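Local coordinates for meso-diaminopimelate dehydrogenase (Clostridium tetani, PDB 3WGQ), which catalyses the reversible NADP+-dependent oxidative deamination of meso-2,6-diaminopimelate, the reverse of which serves lysine biosynthesis, at residues Ala33-Arg38 with Lys49-Ser54; Thr89-Asp94 with Ser117-Gly122. The protein carries 6 engineered substitutions. All blocks are in the same frame, centred on the assembly; numbering follows the deposited sequence.

Contact 1 (Ala33-Arg38 with Lys49-Ser54); sequences AIFTRR and KLVHIS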
loop_
_atom_site.group_PDB
_atom_site.type_symbol
_atom_site.label_atom_id
_atom_site.label_comp_id
_atom_site.label_asym_id
_atom_site.label_seq_id
_atom_site.Cartn_x
_atom_site.Cartn_y
_atom_site.Cartn_z
ATOM N N ALA B 33 -28.591 13.009 -1.733
ATOM C CA ALA B 33 -28.708 14.439 -1.505
ATOM C C ALA B 33 -27.387 15.094 -1.130
ATOM O O ALA B 33 -26.469 14.444 -0.629
ATOM C CB ALA B 33 -29.734 14.704 -0.411
ATOM N N ILE B 34 -27.320 16.396 -1.383
ATOM C CA ILE B 34 -26.158 17.211 -1.076
ATOM C C ILE B 34 -26.681 18.290 -0.131
ATOM O O ILE B 34 -27.498 19.125 -0.518
ATOM C CB ILE B 34 -25.594 17.859 -2.352
ATOM C CG1 ILE B 34 -25.257 16.767 -3.372
ATOM C CG2 ILE B 34 -24.356 18.668 -2.029
ATOM C CD1 ILE B 34 -24.805 17.301 -4.723
ATOM N N PHE B 35 -26.214 18.260 1.111
ATOM C CA PHE B 35 -26.658 19.213 2.115
ATOM C C PHE B 35 -25.752 20.433 2.207
ATOM O O PHE B 35 -24.541 20.311 2.374
ATOM C CB PHE B 35 -26.756 18.500 3.458
ATOM C CG PHE B 35 -27.665 17.301 3.427
ATOM C CD1 PHE B 35 -29.048 17.457 3.471
ATOM C CD2 PHE B 35 -27.142 16.020 3.285
ATOM C CE1 PHE B 35 -29.895 16.359 3.372
ATOM C CE2 PHE B 35 -27.980 14.914 3.186
ATOM C CZ PHE B 35 -29.363 15.084 3.229
ATOM N N THR B 36 -26.349 21.612 2.081
ATOM C CA THR B 36 -25.600 22.861 2.138
ATOM C C THR B 36 -26.247 23.901 3.047
ATOM O O THR B 36 -27.454 23.879 3.271
ATOM C CB THR B 36 -25.480 23.484 0.745
ATOM O OG1 THR B 36 -24.901 24.789 0.858
ATOM C CG2 THR B 36 -26.852 23.592 0.097
ATOM N N ARG B 37 -25.434 24.817 3.564
ATOM C CA ARG B 37 -25.947 25.880 4.418
ATOM C C ARG B 37 -26.462 27.028 3.550
ATOM O O ARG B 37 -27.224 27.873 4.021
ATOM C CB ARG B 37 -24.854 26.393 5.364
ATOM C CG ARG B 37 -24.523 25.456 6.524
ATOM C CD ARG B 37 -23.472 26.071 7.446
ATOM N NE ARG B 37 -23.178 25.247 8.621
ATOM C CZ ARG B 37 -23.965 25.142 9.690
ATOM N NH1 ARG B 37 -25.109 25.813 9.746
ATOM N NH2 ARG B 37 -23.607 24.368 10.710
ATOM N N ARG B 38 -26.055 27.046 2.281
ATOM C CA ARG B 38 -26.462 28.092 1.339
ATOM C C ARG B 38 -27.975 28.142 1.118
ATOM O O ARG B 38 -28.677 27.160 1.340
ATOM C CB ARG B 38 -25.792 27.882 -0.026
ATOM C CG ARG B 38 -24.295 27.604 -0.006
ATOM C CD ARG B 38 -23.492 28.732 0.607
ATOM N NE ARG B 38 -22.112 28.718 0.127
ATOM C CZ ARG B 38 -21.123 29.428 0.662
ATOM N NH1 ARG B 38 -21.355 30.210 1.708
ATOM N NH2 ARG B 38 -19.904 29.368 0.141
ATOM N N LYS B 49 -30.434 17.459 -6.392
ATOM C CA LYS B 49 -29.805 16.893 -5.207
ATOM C C LYS B 49 -29.606 17.840 -4.026
ATOM O O LYS B 49 -29.563 17.390 -2.884
ATOM C CB LYS B 49 -28.459 16.269 -5.586
ATOM C CG LYS B 49 -28.552 15.221 -6.686
ATOM C CD LYS B 49 -29.453 14.069 -6.283
ATOM C CE LYS B 49 -29.485 13.001 -7.354
ATOM N NZ LYS B 49 -30.352 11.867 -6.945
ATOM N N LEU B 50 -29.487 19.139 -4.285
ATOM C CA LEU B 50 -29.278 20.088 -3.198
ATOM C C LEU B 50 -30.422 20.168 -2.194
ATOM O O LEU B 50 -31.580 20.339 -2.563
ATOM C CB LEU B 50 -28.976 21.482 -3.750
ATOM C CG LEU B 50 -27.498 21.713 -4.082
ATOM C CD1 LEU B 50 -27.276 23.139 -4.547
ATOM C CD2 LEU B 50 -26.665 21.427 -2.847
ATOM N N VAL B 51 -30.073 20.045 -0.917
ATOM C CA VAL B 51 -31.033 20.097 0.179
ATOM C C VAL B 51 -30.441 20.934 1.303
ATOM O O VAL B 51 -29.264 20.795 1.632
ATOM C CB VAL B 51 -31.328 18.691 0.733
ATOM C CG1 VAL B 51 -32.238 18.790 1.956
ATOM C CG2 VAL B 51 -31.964 17.836 -0.341
ATOM N N HIS B 52 -31.253 21.796 1.902
ATOM C CA HIS B 52 -30.752 22.639 2.974
ATOM C C HIS B 52 -30.404 21.820 4.211
ATOM O O HIS B 52 -31.136 20.912 4.604
ATOM C CB HIS B 52 -31.758 23.744 3.312
ATOM C CG HIS B 52 -31.171 24.848 4.130
ATOM N ND1 HIS B 52 -31.238 24.870 5.506
ATOM C CD2 HIS B 52 -30.425 25.920 3.772
ATOM C CE1 HIS B 52 -30.555 25.906 5.961
ATOM N NE2 HIS B 52 -30.051 26.559 4.929
ATOM N N ILE B 53 -29.263 22.149 4.809
ATOM C CA ILE B 53 -28.749 21.463 5.988
ATOM C C ILE B 53 -29.750 21.308 7.133
ATOM O O ILE B 53 -29.635 20.393 7.940
ATOM C CB ILE B 53 -27.509 22.201 6.541
ATOM C CG1 ILE B 53 -26.820 21.344 7.601
ATOM C CG2 ILE B 53 -27.927 23.554 7.123
ATOM C CD1 ILE B 53 -26.318 20.030 7.064
ATOM N N SER B 54 -30.722 22.213 7.211
ATOM C CA SER B 54 -31.718 22.166 8.279
ATOM C C SER B 54 -32.627 20.952 8.160
ATOM O O SER B 54 -33.295 20.575 9.121
ATOM C CB SER B 54 -32.578 23.423 8.242
ATOM O OG SER B 54 -33.202 23.548 6.976
#
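I34 and T36 exchange four backbone hydrogen bonds with K49, V51 and I53, the alternating pattern of parallel strands. I34 N gives to K49 O at 2.9 Å, and I34 O takes the amide of V51; T36 N then gives to V51 O, and T36 O receives I53 N. The short strand segments run in the same general direction, 42° apart. CA-H...O contacts fill in between, the shortest from F35 CA to V51 O at 3.1 Å.

Apolar packing follows the two faces. On one, I34 CG2 meets L50 CD2 at 3.7 Å, and the same leucine methyl also touches T36 CG2. On the other, the F35 ring runs alongside V51, with F35 CE1 3.7 Å from V51 CG1. V51 CG2 reaches back to the methyl of A33, while I53 CD1 packs on F35 CB. Y59 meets the F35 ring edge-to-face.

Polar side chains take over at the C-terminal ends of the two strands. T36 OG1, anti to its own amide nitrogen (T36 chi1 172°), points along the chain and accepts R38 N in an ST turn. T36 O sits 3.6 Å above one face of the H52 ring, offset toward its rim, and R38 O lies at the ring edge, in plane. H52 NE2 goes to R37 O, a weak bond of 3.2 Å bent to 130°. H52 ND1 is 2.8 Å from S54 OG in a hydrogen bond, which helps to fix the ring's rotation. R37 stretches away to a salt bridge with D75.

Main-chain bonding therefore fixes the register of this edge strand of the Rossmann-type sheet, while the turn after T36 is held by one good side-chain bond, from R38 N to T36 OG1, and the weak one from H52.

Contact 2 (Thr89-Asp94 with Ser117-Gly122); sequences TVDSFD and SLISTG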
loop_
_atom_site.group_PDB
_atom_site.type_symbol
_atom_site.label_atom_id
_atom_site.label_comp_id
_atom_site.label_asym_id
_atom_site.label_seq_id
_atom_site.Cartn_x
_atom_site.Cartn_y
_atom_site.Cartn_z
ATOM N N THR B 89 -21.004 7.688 9.351
ATOM C CA THR B 89 -20.284 8.744 8.660
ATOM C C THR B 89 -18.892 8.403 8.173
ATOM O O THR B 89 -18.295 7.412 8.578
ATOM C CB THR B 89 -20.149 9.985 9.546
ATOM O OG1 THR B 89 -19.320 9.668 10.672
ATOM C CG2 THR B 89 -21.520 10.443 10.039
ATOM N N VAL B 90 -18.395 9.266 7.298
ATOM C CA VAL B 90 -17.056 9.156 6.737
ATOM C C VAL B 90 -16.517 10.583 6.679
ATOM O O VAL B 90 -17.150 11.461 6.093
ATOM C CB VAL B 90 -17.077 8.576 5.302
ATOM C CG1 VAL B 90 -15.706 8.724 4.663
ATOM C CG2 VAL B 90 -17.480 7.111 5.336
ATOM N N ASP B 91 -15.369 10.819 7.305
ATOM C CA ASP B 91 -14.774 12.149 7.278
ATOM C C ASP B 91 -13.272 12.097 6.997
ATOM O O ASP B 91 -12.653 11.030 7.027
ATOM C CB ASP B 91 -15.046 12.910 8.585
ATOM C CG ASP B 91 -14.286 12.350 9.776
ATOM O OD1 ASP B 91 -13.058 12.143 9.667
ATOM O OD2 ASP B 91 -14.920 12.137 10.838
ATOM N N SER B 92 -12.689 13.253 6.709
ATOM C CA SER B 92 -11.265 13.316 6.412
ATOM C C SER B 92 -10.528 14.200 7.404
ATOM O O SER B 92 -9.559 14.871 7.045
ATOM C CB SER B 92 -11.053 13.839 4.993
ATOM O OG SER B 92 -11.707 15.085 4.831
ATOM N N PHE B 93 -10.999 14.192 8.648
ATOM C CA PHE B 93 -10.409 14.974 9.730
ATOM C C PHE B 93 -8.889 14.859 9.605
ATOM O O PHE B 93 -8.327 13.795 9.842
ATOM C CB PHE B 93 -10.906 14.411 11.071
ATOM C CG PHE B 93 -10.530 15.236 12.274
ATOM C CD1 PHE B 93 -9.277 15.106 12.865
ATOM C CD2 PHE B 93 -11.442 16.131 12.829
ATOM C CE1 PHE B 93 -8.937 15.855 13.994
ATOM C CE2 PHE B 93 -11.111 16.884 13.959
ATOM C CZ PHE B 93 -9.861 16.747 14.540
ATOM N N ASP B 94 -8.228 15.954 9.230
ATOM C CA ASP B 94 -6.776 15.917 9.037
ATOM C C ASP B 94 -5.872 16.554 10.092
ATOM O O ASP B 94 -4.692 16.797 9.817
ATOM C CB ASP B 94 -6.413 16.513 7.670
ATOM C CG ASP B 94 -6.902 17.942 7.505
ATOM O OD1 ASP B 94 -6.915 18.685 8.506
ATOM O OD2 ASP B 94 -7.267 18.324 6.372
ATOM N N SER B 117 -18.726 5.227 12.410
ATOM C CA SER B 117 -18.124 6.404 11.801
ATOM C C SER B 117 -16.666 6.159 11.423
ATOM O O SER B 117 -15.880 5.692 12.239
ATOM C CB SER B 117 -18.188 7.597 12.765
ATOM O OG SER B 117 -19.514 8.057 12.939
ATOM N N LEU B 118 -16.320 6.451 10.177
ATOM C CA LEU B 118 -14.936 6.304 9.736
ATOM C C LEU B 118 -14.312 7.690 9.840
ATOM O O LEU B 118 -14.792 8.650 9.236
ATOM C CB LEU B 118 -14.853 5.805 8.289
ATOM C CG LEU B 118 -13.448 5.904 7.686
ATOM C CD1 LEU B 118 -12.442 5.194 8.577
ATOM C CD2 LEU B 118 -13.449 5.301 6.286
ATOM N N ILE B 119 -13.248 7.777 10.625
ATOM C CA ILE B 119 -12.539 9.027 10.855
ATOM C C ILE B 119 -11.192 9.092 10.136
ATOM O O ILE B 119 -10.558 8.071 9.880
ATOM C CB ILE B 119 -12.290 9.228 12.372
ATOM C CG1 ILE B 119 -13.595 9.613 13.080
ATOM C CG2 ILE B 119 -11.247 10.298 12.602
ATOM C CD1 ILE B 119 -14.689 8.578 12.992
ATOM N N SER B 120 -10.788 10.311 9.794
ATOM C CA SER B 120 -9.504 10.578 9.170
ATOM C C SER B 120 -9.085 9.790 7.926
ATOM O O SER B 120 -7.974 9.262 7.876
ATOM C CB SER B 120 -8.410 10.440 10.229
ATOM O OG SER B 120 -8.675 11.266 11.355
ATOM N N THR B 121 -9.947 9.694 6.922
ATOM C CA THR B 121 -9.527 8.999 5.710
ATOM C C THR B 121 -9.128 10.057 4.670
ATOM O O THR B 121 -9.354 11.251 4.878
ATOM C CB THR B 121 -10.626 8.049 5.161
ATOM O OG1 THR B 121 -10.075 7.254 4.105
ATOM C CG2 THR B 121 -11.806 8.824 4.637
ATOM N N GLY B 122 -8.516 9.621 3.573
ATOM C CA GLY B 122 -8.049 10.532 2.535
ATOM C C GLY B 122 -6.657 10.042 2.180
ATOM O O GLY B 122 -6.399 8.846 2.353
HETATM O O HOH W 1 -16.744 10.387 10.121
HETATM O O HOH W 2 -7.688 13.364 5.084
#
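D91 reaches across to the chain of I119 and S120 with its carboxylate. Its CB carries CG into the space between the backbone N and carbonyl carbon (chi1 70°), which turns the acid toward the other strand. CG itself lies 3.8 Å from L118 O. From there OD1 accepts S120 N at 2.9 Å on its syn side, and F93 N comes from the opposite face of the carboxylate plane, closing an Asx turn. OD2 rests against I119 CG1 and accepts a hydrogen bond from a water at 2.6 Å; H102 NE2 is its further partner.

These are adjacent parallel strands of a beta-alpha-beta unit, with helix 99-113 as the crossover and H102 on it. Between the strands, L118 N gives to T89 O at 2.7 Å and D91 N to L118 O. The same water accepts from T89 OG1 and donates to L118 O, so it links both strands to the aspartate. T89 OG1 in turn receives S117 OG. Beyond the acid, T121 N donates to D91 O, and S120 OG donates to a lone pair of F93 O at 3.0 Å.

In the fold
Both contacts belong to the seven-stranded parallel sheet, with strand order 3-2-1-4-5-6-7, of a Rossmann-type nucleotide-binding domain. Contact 1 comes first along the chain and joins strand 29-36 to the outermost strand 50-52; contact 2 opens later and joins strands 89-91 and 116-118 in the other half. Their centres are 20 Å apart and their nearest atoms about 10 Å, with strands 5-10 and 65-68 lying between the two pairs. Contact 1 is partly buried, whereas contact 2 is buried, its centre about 9 Å from the centre of the chain, against about 23 Å for contact 1. Each pairs neighbouring strands on its own side of the sheet, consistent with a platform for NADP+ in this dehydrogenase family.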